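Local atomic coordinates of 3-hydroxyacyl-thioester dehydratase X (Mycobacterium tuberculosis, PDB entry 4OOB), a protein that catalyses the reversible hydration of trans-2-enoyl-CoA to (3R)-3-hydroxyacyl-CoA, with a preference for C8 to C12 acyl chains. Residues L17-A22 against R79-T84; A159-Y164 against G193-A198; P50-L55 against V89-E94; P187-H192 against V222-T227. All blocks are in the same frame, centred on the assembly; numbering follows the deposited sequence.

Interaction 1. Residues L17-A22 against R79-T84; sequences LPIDPA and RPIAVT
Ile19 lies against the loop residues Ile81, Ala82 and Val83, and both of its branches are used. CG1 is anti to the carbonyl carbon (chi1 -73°), which leaves CG2 anti to the backbone N. CG2 meets a backbone oxygen, with Ile19 CG2 3.5 Å from Val83 O. The other branch, CG1, carries CD1 over to Ile81 and Ala82. There Ile19 CD1 comes 3.9 Å from Ile81 CG2, and the two isoleucine side chains cross at about a right angle. The same methyl, Ile19 CD1, is 3.8 Å from Ala82 O, so Ile19 bridges three consecutive residues.

Two residues on, Pro21 packs on Val83. The pyrrolidine ring offers its CB and CG to one methyl, and Pro21 CB is 3.7 Å from Val83 CG1. It is the valine branch anti to the backbone N that Pro21 meets. No hydrogen bond joins the two segments. Asp20 turns away and serves as N-cap of the helix that starts at Pro21: Ala22 N donates to Asp20 OD1 at 3.1 Å, from above the carboxylate plane.

The contact joins the junction between strand 12-18 and helix 21-31 to the loop linking strands 69-77 and 86-99. Leu47 of helix 43-57 and Val87 of strand 86-99 also touch Ile19. Ile81 reaches Pro44 of helix 43-57 and Trp119 of strand 116-128.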
loop_
_atom_site.group_PDB
_atom_site.type_symbol
_atom_site.label_atom_id
_atom_site.label_comp_id
_atom_site.label_asym_id
_atom_site.label_seq_id
_atom_site.Cartn_x
_atom_site.Cartn_y
_atom_site.Cartn_z
ATOM N N LEU A 17 0.228 -18.803 9.313
ATOM C CA LEU A 17 -0.898 -17.917 9.189
ATOM C C LEU A 17 -1.724 -18.467 8.030
ATOM O O LEU A 17 -1.214 -18.571 6.892
ATOM C CB LEU A 17 -0.402 -16.489 8.921
ATOM C CG LEU A 17 -1.411 -15.368 9.095
ATOM C CD1 LEU A 17 -1.720 -15.187 10.571
ATOM C CD2 LEU A 17 -0.892 -14.091 8.484
ATOM N N PRO A 18 -2.970 -18.904 8.331
ATOM C CA PRO A 18 -3.847 -19.377 7.255
ATOM C C PRO A 18 -4.392 -18.212 6.439
ATOM O O PRO A 18 -4.419 -17.084 6.896
ATOM C CB PRO A 18 -4.995 -20.095 7.998
ATOM C CG PRO A 18 -5.002 -19.518 9.375
ATOM C CD PRO A 18 -3.596 -19.026 9.666
ATOM N N ILE A 19 -4.803 -18.506 5.220
ATOM C CA ILE A 19 -5.416 -17.505 4.373
ATOM C C ILE A 19 -6.886 -17.861 4.239
ATOM O O ILE A 19 -7.224 -18.966 3.838
ATOM C CB ILE A 19 -4.682 -17.450 3.014
ATOM C CG1 ILE A 19 -3.312 -16.772 3.226
ATOM C CG2 ILE A 19 -5.519 -16.746 1.942
ATOM C CD1 ILE A 19 -2.286 -17.028 2.139
ATOM N N ASP A 20 -7.744 -16.921 4.612
ATOM C CA ASP A 20 -9.149 -17.011 4.340
ATOM C C ASP A 20 -9.519 -16.606 2.902
ATOM O O ASP A 20 -9.518 -15.409 2.572
ATOM C CB ASP A 20 -9.933 -16.146 5.293
ATOM C CG ASP A 20 -11.403 -16.271 5.061
ATOM O OD1 ASP A 20 -11.792 -17.197 4.311
ATOM O OD2 ASP A 20 -12.170 -15.445 5.589
ATOM N N PRO A 21 -9.940 -17.585 2.071
ATOM C CA PRO A 21 -10.273 -17.273 0.698
ATOM C C PRO A 21 -11.357 -16.205 0.524
ATOM O O PRO A 21 -11.357 -15.511 -0.514
ATOM C CB PRO A 21 -10.749 -18.601 0.126
ATOM C CG PRO A 21 -10.237 -19.653 1.060
ATOM C CD PRO A 21 -10.171 -18.998 2.398
ATOM N N ALA A 22 -12.271 -16.090 1.498
ATOM C CA ALA A 22 -13.370 -15.092 1.457
ATOM C C ALA A 22 -12.808 -13.675 1.572
ATOM O O ALA A 22 -13.353 -12.702 1.010
ATOM C CB ALA A 22 -14.369 -15.328 2.587
ATOM N N ARG A 79 7.663 -15.941 -5.844
ATOM C CA ARG A 79 6.666 -16.769 -6.453
ATOM C C ARG A 79 5.310 -16.477 -5.867
ATOM O O ARG A 79 5.207 -16.130 -4.716
ATOM C CB ARG A 79 6.999 -18.258 -6.292
ATOM C CG ARG A 79 7.217 -18.751 -4.866
ATOM C CD ARG A 79 6.604 -20.148 -4.624
ATOM N NE ARG A 79 5.266 -20.008 -4.015
ATOM C CZ ARG A 79 4.444 -20.996 -3.658
ATOM N NH1 ARG A 79 4.765 -22.272 -3.832
ATOM N NH2 ARG A 79 3.270 -20.689 -3.119
ATOM N N PRO A 80 4.260 -16.656 -6.663
ATOM C CA PRO A 80 2.889 -16.446 -6.250
ATOM C C PRO A 80 2.494 -17.264 -5.056
ATOM O O PRO A 80 2.934 -18.378 -4.893
ATOM C CB PRO A 80 2.061 -16.928 -7.459
ATOM C CG PRO A 80 2.988 -16.858 -8.622
ATOM C CD PRO A 80 4.358 -17.089 -8.067
ATOM N N ILE A 81 1.645 -16.694 -4.238
ATOM C CA ILE A 81 1.140 -17.368 -3.064
ATOM C C ILE A 81 -0.285 -17.841 -3.362
ATOM O O ILE A 81 -1.129 -17.072 -3.832
ATOM C CB ILE A 81 1.138 -16.411 -1.860
ATOM C CG1 ILE A 81 2.578 -16.052 -1.476
ATOM C CG2 ILE A 81 0.422 -17.039 -0.667
ATOM C CD1 ILE A 81 2.650 -14.874 -0.535
ATOM N N ALA A 82 -0.523 -19.123 -3.117
ATOM C CA ALA A 82 -1.812 -19.693 -3.376
ATOM C C ALA A 82 -2.769 -19.290 -2.253
ATOM O O ALA A 82 -2.392 -19.089 -1.108
ATOM C CB ALA A 82 -1.737 -21.217 -3.542
ATOM N N VAL A 83 -4.013 -19.095 -2.635
ATOM C CA VAL A 83 -5.092 -18.930 -1.700
ATOM C C VAL A 83 -5.094 -20.119 -0.700
ATOM O O VAL A 83 -5.438 -19.966 0.466
ATOM C CB VAL A 83 -6.362 -18.810 -2.550
ATOM C CG1 VAL A 83 -7.621 -19.101 -1.773
ATOM C CG2 VAL A 83 -6.407 -17.428 -3.164
ATOM N N THR A 84 -4.657 -21.292 -1.154
ATOM C CA THR A 84 -4.636 -22.516 -0.325
ATOM C C THR A 84 -3.398 -22.645 0.553
ATOM O O THR A 84 -3.355 -23.512 1.399
ATOM C CB THR A 84 -4.736 -23.787 -1.191
ATOM O OG1 THR A 84 -3.674 -23.829 -2.156
ATOM C CG2 THR A 84 -6.042 -23.814 -1.945
#

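Interaction 2. Residues A159-Y164 against G193-A198; sequences AKIRRY and GMFTAA
Phe195 places its CB over the centre of the Tyr164 ring and turns the edge of its own ring toward the same aromatic system. Phe195 CB lies 4.0 Å from the Tyr164 ring centroid, 11° off the ring normal, a CH-pi contact. The two rings form an offset edge-to-face pair with centroids 5.6 Å apart and planes at 75°. At the closest point Phe195 CD1 is 3.7 Å from Tyr164 CD1. Both aromatic side chains have CG anti to the backbone N, which extends each of them toward the other helix.

Ile161 covers a face of the Phe195 ring. Its terminal methyl sits off centre, with Ile161 CD1 3.6 Å from Phe195 CG, and makes a second CH-pi contact. Lys160 adds only its aliphatic part: Lys160 CG lies 3.8 Å from Phe195 CZ, and its CD also lies close to CE1 and CZ of that ring.

Tyr164 OH extends past the phenylalanine to Met194. A water lies 2.6 Å from Tyr164 OH and donates to Met194 O, so this polar end is linked to the first turn of the other helix.

The contact packs two nearly perpendicular helices of the MaoC-like hot dog domain. The short segments run at 100°, with axes 10.9 Å apart. Tyr164 also meets the His192 ring edge-to-face. Ile156 of strand 152-156 packs on both Ile161 and Phe195. Val30 of helix 21-31 touches Lys160, and Met194 touches His70 and Asn73 of strand 69-77.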
loop_
_atom_site.group_PDB
_atom_site.type_symbol
_atom_site.label_atom_id
_atom_site.label_comp_id
_atom_site.label_asym_id
_atom_site.label_seq_id
_atom_site.Cartn_x
_atom_site.Cartn_y
_atom_site.Cartn_z
ATOM N N ALA A 159 -17.193 5.754 0.602
ATOM C CA ALA A 159 -17.769 4.449 0.910
ATOM C C ALA A 159 -16.886 3.280 0.414
ATOM O O ALA A 159 -16.677 2.347 1.129
ATOM C CB ALA A 159 -19.206 4.357 0.401
ATOM N N LYS A 160 -16.319 3.349 -0.787
ATOM C CA LYS A 160 -15.319 2.346 -1.236
ATOM C C LYS A 160 -14.148 2.191 -0.197
ATOM O O LYS A 160 -13.697 1.056 0.107
ATOM C CB LYS A 160 -14.781 2.760 -2.578
ATOM C CG LYS A 160 -13.623 1.931 -3.119
ATOM C CD LYS A 160 -14.064 0.522 -3.471
ATOM C CE LYS A 160 -15.235 0.427 -4.455
ATOM N NZ LYS A 160 -14.952 1.209 -5.683
ATOM N N ILE A 161 -13.738 3.306 0.397
ATOM C CA ILE A 161 -12.597 3.315 1.327
ATOM C C ILE A 161 -13.007 2.866 2.749
ATOM O O ILE A 161 -12.176 2.268 3.447
ATOM C CB ILE A 161 -11.850 4.681 1.291
ATOM C CG1 ILE A 161 -11.242 4.886 -0.084
ATOM C CG2 ILE A 161 -10.770 4.834 2.400
ATOM C CD1 ILE A 161 -10.165 3.886 -0.472
ATOM N N ARG A 162 -14.256 3.111 3.175
ATOM C CA ARG A 162 -14.802 2.398 4.366
ATOM C C ARG A 162 -14.786 0.895 4.065
ATOM O O ARG A 162 -14.359 0.117 4.893
ATOM C CB ARG A 162 -16.227 2.862 4.815
ATOM C CG ARG A 162 -16.296 4.263 5.429
ATOM C CD ARG A 162 -17.665 4.672 6.024
ATOM N NE ARG A 162 -18.664 4.848 4.955
ATOM C CZ ARG A 162 -18.895 5.962 4.265
ATOM N NH1 ARG A 162 -18.245 7.096 4.526
ATOM N NH2 ARG A 162 -19.817 5.966 3.336
ATOM N N ARG A 163 -15.188 0.477 2.865
ATOM C CA ARG A 163 -15.148 -0.972 2.563
ATOM C C ARG A 163 -13.725 -1.539 2.550
ATOM O O ARG A 163 -13.495 -2.643 3.046
ATOM C CB ARG A 163 -15.838 -1.339 1.232
ATOM C CG ARG A 163 -17.315 -1.629 1.325
ATOM C CD ARG A 163 -17.712 -2.651 0.248
ATOM N NE ARG A 163 -17.642 -2.029 -1.056
ATOM C CZ ARG A 163 -17.292 -2.613 -2.210
ATOM N NH1 ARG A 163 -16.925 -3.890 -2.305
ATOM N NH2 ARG A 163 -17.305 -1.870 -3.304
ATOM N N TYR A 164 -12.799 -0.800 1.935
ATOM C CA TYR A 164 -11.378 -1.193 1.903
ATOM C C TYR A 164 -10.804 -1.357 3.327
ATOM O O TYR A 164 -10.021 -2.266 3.608
ATOM C CB TYR A 164 -10.523 -0.181 1.104
ATOM C CG TYR A 164 -9.101 -0.671 1.062
ATOM C CD1 TYR A 164 -8.751 -1.795 0.317
ATOM C CD2 TYR A 164 -8.137 -0.106 1.875
ATOM C CE1 TYR A 164 -7.442 -2.293 0.355
ATOM C CE2 TYR A 164 -6.853 -0.610 1.927
ATOM C CZ TYR A 164 -6.485 -1.679 1.173
ATOM O OH TYR A 164 -5.146 -2.158 1.239
ATOM N N GLY A 193 -2.937 4.421 0.991
ATOM C CA GLY A 193 -1.974 4.282 -0.073
ATOM C C GLY A 193 -2.103 2.946 -0.740
ATOM O O GLY A 193 -2.042 2.871 -1.967
ATOM N N MET A 194 -2.324 1.877 0.041
ATOM C CA MET A 194 -2.316 0.553 -0.561
ATOM C C MET A 194 -3.652 0.232 -1.250
ATOM O O MET A 194 -3.743 -0.752 -1.967
ATOM C CB MET A 194 -1.937 -0.535 0.478
ATOM C CG MET A 194 -0.497 -0.427 0.952
ATOM S SD MET A 194 0.674 -0.627 -0.394
ATOM C CE MET A 194 0.337 -2.333 -0.833
ATOM N N PHE A 195 -4.713 1.019 -1.010
ATOM C CA PHE A 195 -5.896 0.868 -1.862
ATOM C C PHE A 195 -5.513 1.190 -3.284
ATOM O O PHE A 195 -5.755 0.429 -4.208
ATOM C CB PHE A 195 -7.066 1.763 -1.490
ATOM C CG PHE A 195 -8.176 1.686 -2.513
ATOM C CD1 PHE A 195 -9.063 0.610 -2.518
ATOM C CD2 PHE A 195 -8.257 2.621 -3.547
ATOM C CE1 PHE A 195 -10.068 0.486 -3.519
ATOM C CE2 PHE A 195 -9.247 2.509 -4.541
ATOM C CZ PHE A 195 -10.169 1.447 -4.508
ATOM N N THR A 196 -4.920 2.353 -3.440
ATOM C CA THR A 196 -4.589 2.886 -4.732
ATOM C C THR A 196 -3.483 2.018 -5.361
ATOM O O THR A 196 -3.528 1.739 -6.556
ATOM C CB THR A 196 -4.292 4.394 -4.565
ATOM O OG1 THR A 196 -5.070 5.161 -5.499
ATOM C CG2 THR A 196 -2.952 4.724 -4.719
ATOM N N ALA A 197 -2.542 1.510 -4.557
ATOM C CA ALA A 197 -1.468 0.699 -5.130
ATOM C C ALA A 197 -2.032 -0.570 -5.699
ATOM O O ALA A 197 -1.484 -1.089 -6.663
ATOM C CB ALA A 197 -0.407 0.366 -4.127
ATOM N N ALA A 198 -3.103 -1.081 -5.085
ATOM C CA ALA A 198 -3.712 -2.270 -5.579
ATOM C C ALA A 198 -4.566 -1.903 -6.790
ATOM O O ALA A 198 -4.408 -2.526 -7.832
ATOM C CB ALA A 198 -4.553 -2.934 -4.523
HETATM O O HOH W 1 -3.818 -3.039 -0.858
#

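Interaction 3. Residues P50-L55 against V89-E94; sequences PSVMSL and VRVRAE
Leu55 reaches from the helix to the strand with one methyl. Its CB points toward the strand, and CG stands anti to the backbone N (chi1 171°), which extends the chain in that direction. CD2 is the branch that lands. Leu55 CD2 lies 3.6 Å from Val91 CG1 and 3.7 Å from the backbone Arg92 CA. Leu55 CD2 also lies 4.0 Å from Ala93 CB, so one methyl spans three successive strand residues.

This is helix 43-57 lying on the antiparallel sheet, the helix-on-sheet packing of a hot dog fold. The helix segment and the strand run at 43° to each other, with axes 8.3 Å apart. Strand 86-99 has strands 12-18 and 102-113 as its neighbours. Leu107 and Thr109 of strand 102-113 also touch Val52.

Val52 meets Val91 at about a right angle. Val52 CG2 lies 4.0 Å from both Val91 CG1 and Val91 CG2. Ser51 approaches Val89 more loosely. Arg92 points away from the helix and forms a salt bridge with Glu94, Arg92 NH1 to Glu94 OE2 at 2.8 Å.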
loop_
_atom_site.group_PDB
_atom_site.type_symbol
_atom_site.label_atom_id
_atom_site.label_comp_id
_atom_site.label_asym_id
_atom_site.label_seq_id
_atom_site.Cartn_x
_atom_site.Cartn_y
_atom_site.Cartn_z
ATOM N N PRO A 50 -1.730 -6.553 10.327
ATOM C CA PRO A 50 -1.916 -6.612 11.758
ATOM C C PRO A 50 -0.689 -7.199 12.502
ATOM O O PRO A 50 -0.428 -6.747 13.616
ATOM C CB PRO A 50 -3.176 -7.478 11.898
ATOM C CG PRO A 50 -3.912 -7.260 10.565
ATOM C CD PRO A 50 -2.741 -7.354 9.614
ATOM N N SER A 51 0.073 -8.121 11.902
ATOM C CA SER A 51 1.350 -8.578 12.493
ATOM C C SER A 51 2.427 -7.484 12.472
ATOM O O SER A 51 3.216 -7.344 13.409
ATOM C CB SER A 51 1.886 -9.827 11.784
ATOM O OG SER A 51 0.868 -10.828 11.721
ATOM N N VAL A 52 2.418 -6.693 11.412
ATOM C CA VAL A 52 3.283 -5.517 11.314
ATOM C C VAL A 52 3.088 -4.486 12.455
ATOM O O VAL A 52 4.046 -4.106 13.129
ATOM C CB VAL A 52 3.092 -4.832 9.957
ATOM C CG1 VAL A 52 3.652 -3.420 9.979
ATOM C CG2 VAL A 52 3.744 -5.659 8.861
ATOM N N MET A 53 1.853 -4.034 12.646
ATOM C CA MET A 53 1.491 -3.132 13.749
ATOM C C MET A 53 1.535 -3.736 15.181
ATOM O O MET A 53 1.483 -2.991 16.163
ATOM C CB MET A 53 0.095 -2.587 13.481
ATOM C CG MET A 53 0.017 -1.654 12.262
ATOM S SD MET A 53 1.002 -0.188 12.583
ATOM C CE MET A 53 2.474 -0.564 11.691
ATOM N N SER A 54 1.587 -5.068 15.318
ATOM C CA SER A 54 1.765 -5.643 16.620
ATOM C C SER A 54 3.239 -5.491 16.989
ATOM O O SER A 54 3.621 -5.487 18.141
ATOM C CB SER A 54 1.294 -7.102 16.643
ATOM O OG SER A 54 2.334 -7.939 16.286
ATOM N N LEU A 55 4.085 -5.307 15.997
ATOM C CA LEU A 55 5.466 -5.035 16.294
ATOM C C LEU A 55 5.633 -3.623 16.855
ATOM O O LEU A 55 6.473 -3.385 17.723
ATOM C CB LEU A 55 6.315 -5.210 15.040
ATOM C CG LEU A 55 7.780 -4.760 15.082
ATOM C CD1 LEU A 55 8.604 -5.423 16.174
ATOM C CD2 LEU A 55 8.423 -5.026 13.731
ATOM N N VAL A 89 5.408 -15.712 8.642
ATOM C CA VAL A 89 5.568 -14.268 8.578
ATOM C C VAL A 89 6.640 -13.823 9.561
ATOM O O VAL A 89 6.624 -14.164 10.726
ATOM C CB VAL A 89 4.229 -13.563 8.902
ATOM C CG1 VAL A 89 4.356 -12.058 8.832
ATOM C CG2 VAL A 89 3.150 -14.014 7.950
ATOM N N ARG A 90 7.575 -13.029 9.083
ATOM C CA ARG A 90 8.514 -12.361 9.957
ATOM C C ARG A 90 8.564 -10.895 9.560
ATOM O O ARG A 90 8.693 -10.609 8.395
ATOM C CB ARG A 90 9.913 -12.974 9.840
ATOM C CG ARG A 90 10.905 -12.487 10.914
ATOM C CD ARG A 90 12.353 -12.855 10.563
ATOM N NE ARG A 90 12.250 -13.831 9.492
ATOM C CZ ARG A 90 12.774 -13.747 8.267
ATOM N NH1 ARG A 90 13.650 -12.767 7.926
ATOM N NH2 ARG A 90 12.444 -14.729 7.400
ATOM N N VAL A 91 8.529 -10.001 10.545
ATOM C CA VAL A 91 8.539 -8.541 10.329
ATOM C C VAL A 91 9.642 -7.880 11.128
ATOM O O VAL A 91 9.877 -8.246 12.284
ATOM C CB VAL A 91 7.261 -7.877 10.870
ATOM C CG1 VAL A 91 7.267 -6.374 10.571
ATOM C CG2 VAL A 91 6.011 -8.548 10.328
ATOM N N ARG A 92 10.293 -6.871 10.568
ATOM C CA ARG A 92 11.118 -6.010 11.406
ATOM C C ARG A 92 11.110 -4.554 10.999
ATOM O O ARG A 92 10.796 -4.208 9.843
ATOM C CB ARG A 92 12.534 -6.570 11.555
ATOM C CG ARG A 92 13.340 -6.609 10.277
ATOM C CD ARG A 92 14.431 -5.543 10.205
ATOM N NE ARG A 92 15.745 -6.162 10.209
ATOM C CZ ARG A 92 16.915 -5.564 10.444
ATOM N NH1 ARG A 92 17.023 -4.262 10.710
ATOM N NH2 ARG A 92 18.004 -6.322 10.408
ATOM N N ALA A 93 11.427 -3.726 11.993
ATOM C CA ALA A 93 11.444 -2.284 11.928
ATOM C C ALA A 93 12.849 -1.741 11.991
ATOM O O ALA A 93 13.615 -2.137 12.826
ATOM C CB ALA A 93 10.652 -1.707 13.090
ATOM N N GLU A 94 13.176 -0.770 11.163
ATOM C CA GLU A 94 14.547 -0.346 11.042
ATOM C C GLU A 94 14.580 0.988 10.320
ATOM O O GLU A 94 13.579 1.427 9.728
ATOM C CB GLU A 94 15.339 -1.430 10.260
ATOM C CG GLU A 94 15.461 -1.197 8.742
ATOM C CD GLU A 94 15.858 -2.446 7.900
ATOM O OE1 GLU A 94 16.315 -2.300 6.742
ATOM O OE2 GLU A 94 15.660 -3.584 8.367
#

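Interaction 4. Residues P187-H192 against V222-T227; sequences PTVIAH and VLLPAT
Ala191 N donates to Val222 O at 2.9 Å. The second bond runs the other way: Leu224 N donates to Val189 O at 3.3 Å. The two flank the single beta bridge between Ile190 and Leu223. Val189 O also accepts from the hydroxyl of Thr188 at 2.9 Å, counted from Thr188 OG1, so two donors grip this oxygen. A water extends the pairing. It donates to Ala191 O and accepts from Val222 N.

The side chains pack on the two sides of this short pairing. Leu224 points at the partner segment and holds CG anti to its own carbonyl carbon (chi1 -49°). This brings CG and both methyls against the backbone at Ala191 N, and Leu224 CD2 is 3.9 Å from Ala191 CB. Ala191 CB also meets Val222 CG1 at 3.8 Å. The Ala191 methyl thus contacts both Val222 and Leu224.

Leu223 begins by leading away, but its end returns. Leu223 CD2 comes 3.5 Å from Ile190 CG2, and CD1 and CD2 of the leucine approach the ring of Pro187.

Ile161 of helix 158-167 packs on Ala191 and Leu224, while Ile156 of strand 152-156 packs on Val222 and Leu224. In this MaoC-like hot dog domain, the bridge ties the loop before helix 193-199 to the segment leading into strand 226-234. His192, the N-cap residue of that helix, turns away, stacks on His175 and touches Asp170. These two belong to a GD-x-N-P-x-H sequence that matches the signature of R-specific hydratases.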
loop_
_atom_site.group_PDB
_atom_site.type_symbol
_atom_site.label_atom_id
_atom_site.label_comp_id
_atom_site.label_asym_id
_atom_site.label_seq_id
_atom_site.Cartn_x
_atom_site.Cartn_y
_atom_site.Cartn_z
ATOM N N PRO A 187 -7.831 17.954 4.847
ATOM C CA PRO A 187 -9.136 18.632 4.813
ATOM C C PRO A 187 -10.326 17.730 4.621
ATOM O O PRO A 187 -11.429 18.171 4.841
ATOM C CB PRO A 187 -9.004 19.598 3.632
ATOM C CG PRO A 187 -7.985 18.947 2.733
ATOM C CD PRO A 187 -6.998 18.288 3.670
ATOM N N THR A 188 -10.135 16.503 4.144
ATOM C CA THR A 188 -11.193 15.498 4.150
ATOM C C THR A 188 -10.523 14.174 4.448
ATOM O O THR A 188 -9.284 14.099 4.560
ATOM C CB THR A 188 -11.909 15.380 2.774
ATOM O OG1 THR A 188 -11.057 14.715 1.813
ATOM C CG2 THR A 188 -12.226 16.670 2.235
ATOM N N VAL A 189 -11.332 13.126 4.518
ATOM C CA VAL A 189 -10.834 11.748 4.621
ATOM C C VAL A 189 -10.024 11.414 3.377
ATOM O O VAL A 189 -10.257 12.005 2.341
ATOM C CB VAL A 189 -12.010 10.789 4.772
ATOM C CG1 VAL A 189 -12.592 10.957 6.163
ATOM C CG2 VAL A 189 -13.102 11.078 3.721
ATOM N N ILE A 190 -9.032 10.524 3.479
ATOM C CA ILE A 190 -8.156 10.241 2.348
ATOM C C ILE A 190 -8.097 8.738 2.113
ATOM O O ILE A 190 -8.303 8.002 3.034
ATOM C CB ILE A 190 -6.729 10.831 2.546
ATOM C CG1 ILE A 190 -6.009 10.061 3.625
ATOM C CG2 ILE A 190 -6.810 12.334 2.833
ATOM C CD1 ILE A 190 -4.654 10.551 4.074
ATOM N N ALA A 191 -7.838 8.307 0.869
ATOM C CA ALA A 191 -7.673 6.892 0.552
ATOM C C ALA A 191 -6.407 6.376 1.191
ATOM O O ALA A 191 -5.431 7.089 1.262
ATOM C CB ALA A 191 -7.580 6.666 -0.952
ATOM N N HIS A 192 -6.428 5.122 1.592
ATOM C CA HIS A 192 -5.183 4.402 1.960
ATOM C C HIS A 192 -4.254 4.312 0.752
ATOM O O HIS A 192 -4.714 4.150 -0.386
ATOM C CB HIS A 192 -5.446 2.972 2.396
ATOM C CG HIS A 192 -6.583 2.808 3.334
ATOM N ND1 HIS A 192 -6.456 2.151 4.542
ATOM C CD2 HIS A 192 -7.882 3.155 3.233
ATOM C CE1 HIS A 192 -7.622 2.142 5.166
ATOM N NE2 HIS A 192 -8.501 2.757 4.400
ATOM N N VAL A 222 -4.831 11.274 -1.573
ATOM C CA VAL A 222 -5.951 11.110 -2.451
ATOM C C VAL A 222 -7.151 11.515 -1.646
ATOM O O VAL A 222 -7.651 10.705 -0.796
ATOM C CB VAL A 222 -6.004 9.665 -2.927
ATOM C CG1 VAL A 222 -7.318 9.359 -3.656
ATOM C CG2 VAL A 222 -4.779 9.395 -3.832
ATOM N N LEU A 223 -7.541 12.799 -1.805
ATOM C CA LEU A 223 -8.668 13.366 -1.057
ATOM C C LEU A 223 -9.923 12.868 -1.653
ATOM O O LEU A 223 -10.016 12.809 -2.849
ATOM C CB LEU A 223 -8.710 14.874 -1.107
ATOM C CG LEU A 223 -7.503 15.613 -0.540
ATOM C CD1 LEU A 223 -7.783 17.113 -0.795
ATOM C CD2 LEU A 223 -7.297 15.290 0.932
ATOM N N LEU A 224 -10.881 12.462 -0.823
ATOM C CA LEU A 224 -12.077 11.750 -1.323
ATOM C C LEU A 224 -13.280 12.721 -1.292
ATOM O O LEU A 224 -13.306 13.617 -0.452
ATOM C CB LEU A 224 -12.359 10.502 -0.477
ATOM C CG LEU A 224 -11.223 9.510 -0.174
ATOM C CD1 LEU A 224 -11.711 8.425 0.769
ATOM C CD2 LEU A 224 -10.719 8.843 -1.459
ATOM N N PRO A 225 -14.240 12.572 -2.224
ATOM C CA PRO A 225 -14.194 11.677 -3.407
ATOM C C PRO A 225 -13.096 12.104 -4.403
ATOM O O PRO A 225 -12.814 13.281 -4.552
ATOM C CB PRO A 225 -15.575 11.889 -4.062
ATOM C CG PRO A 225 -16.017 13.260 -3.575
ATOM C CD PRO A 225 -15.522 13.300 -2.157
ATOM N N ALA A 226 -12.481 11.147 -5.065
ATOM C CA ALA A 226 -11.392 11.424 -5.982
ATOM C C ALA A 226 -11.732 10.860 -7.353
ATOM O O ALA A 226 -12.176 9.700 -7.496
ATOM C CB ALA A 226 -10.115 10.788 -5.482
ATOM N N THR A 227 -11.458 11.680 -8.359
ATOM C CA THR A 227 -11.436 11.198 -9.715
ATOM C C THR A 227 -10.010 11.329 -10.185
ATOM O O THR A 227 -9.501 12.436 -10.243
ATOM C CB THR A 227 -12.362 12.029 -10.581
ATOM O OG1 THR A 227 -13.690 11.858 -10.082
ATOM C CG2 THR A 227 -12.326 11.558 -11.954
HETATM O O HOH W 2 -3.904 9.299 0.275
#

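Interactions 2 and 4 are continuous, with centres about 10 Å apart. Ile161 CG2 touches His192 CD2 at 3.4 Å, and Tyr164 CD2 lies 3.5 Å from His192 CD2. Loop 187-192 runs straight into helix 193-199, and all four segments belong to the MaoC-like domain. Because His192 packs on the hydratase signature at Asp170 and His175, this pair probably borders the active site. Interactions 1 and 3 form a second pair, joined where Leu17 CD2 meets Val89 CG2 at 4.1 Å, on neighbouring strands 12-18 and 86-99. The two pairs do not touch. The centres of interactions 3 and 4 are about 27 Å apart, on opposite sides of the chain's centre, yet both reach the same antiparallel sheet.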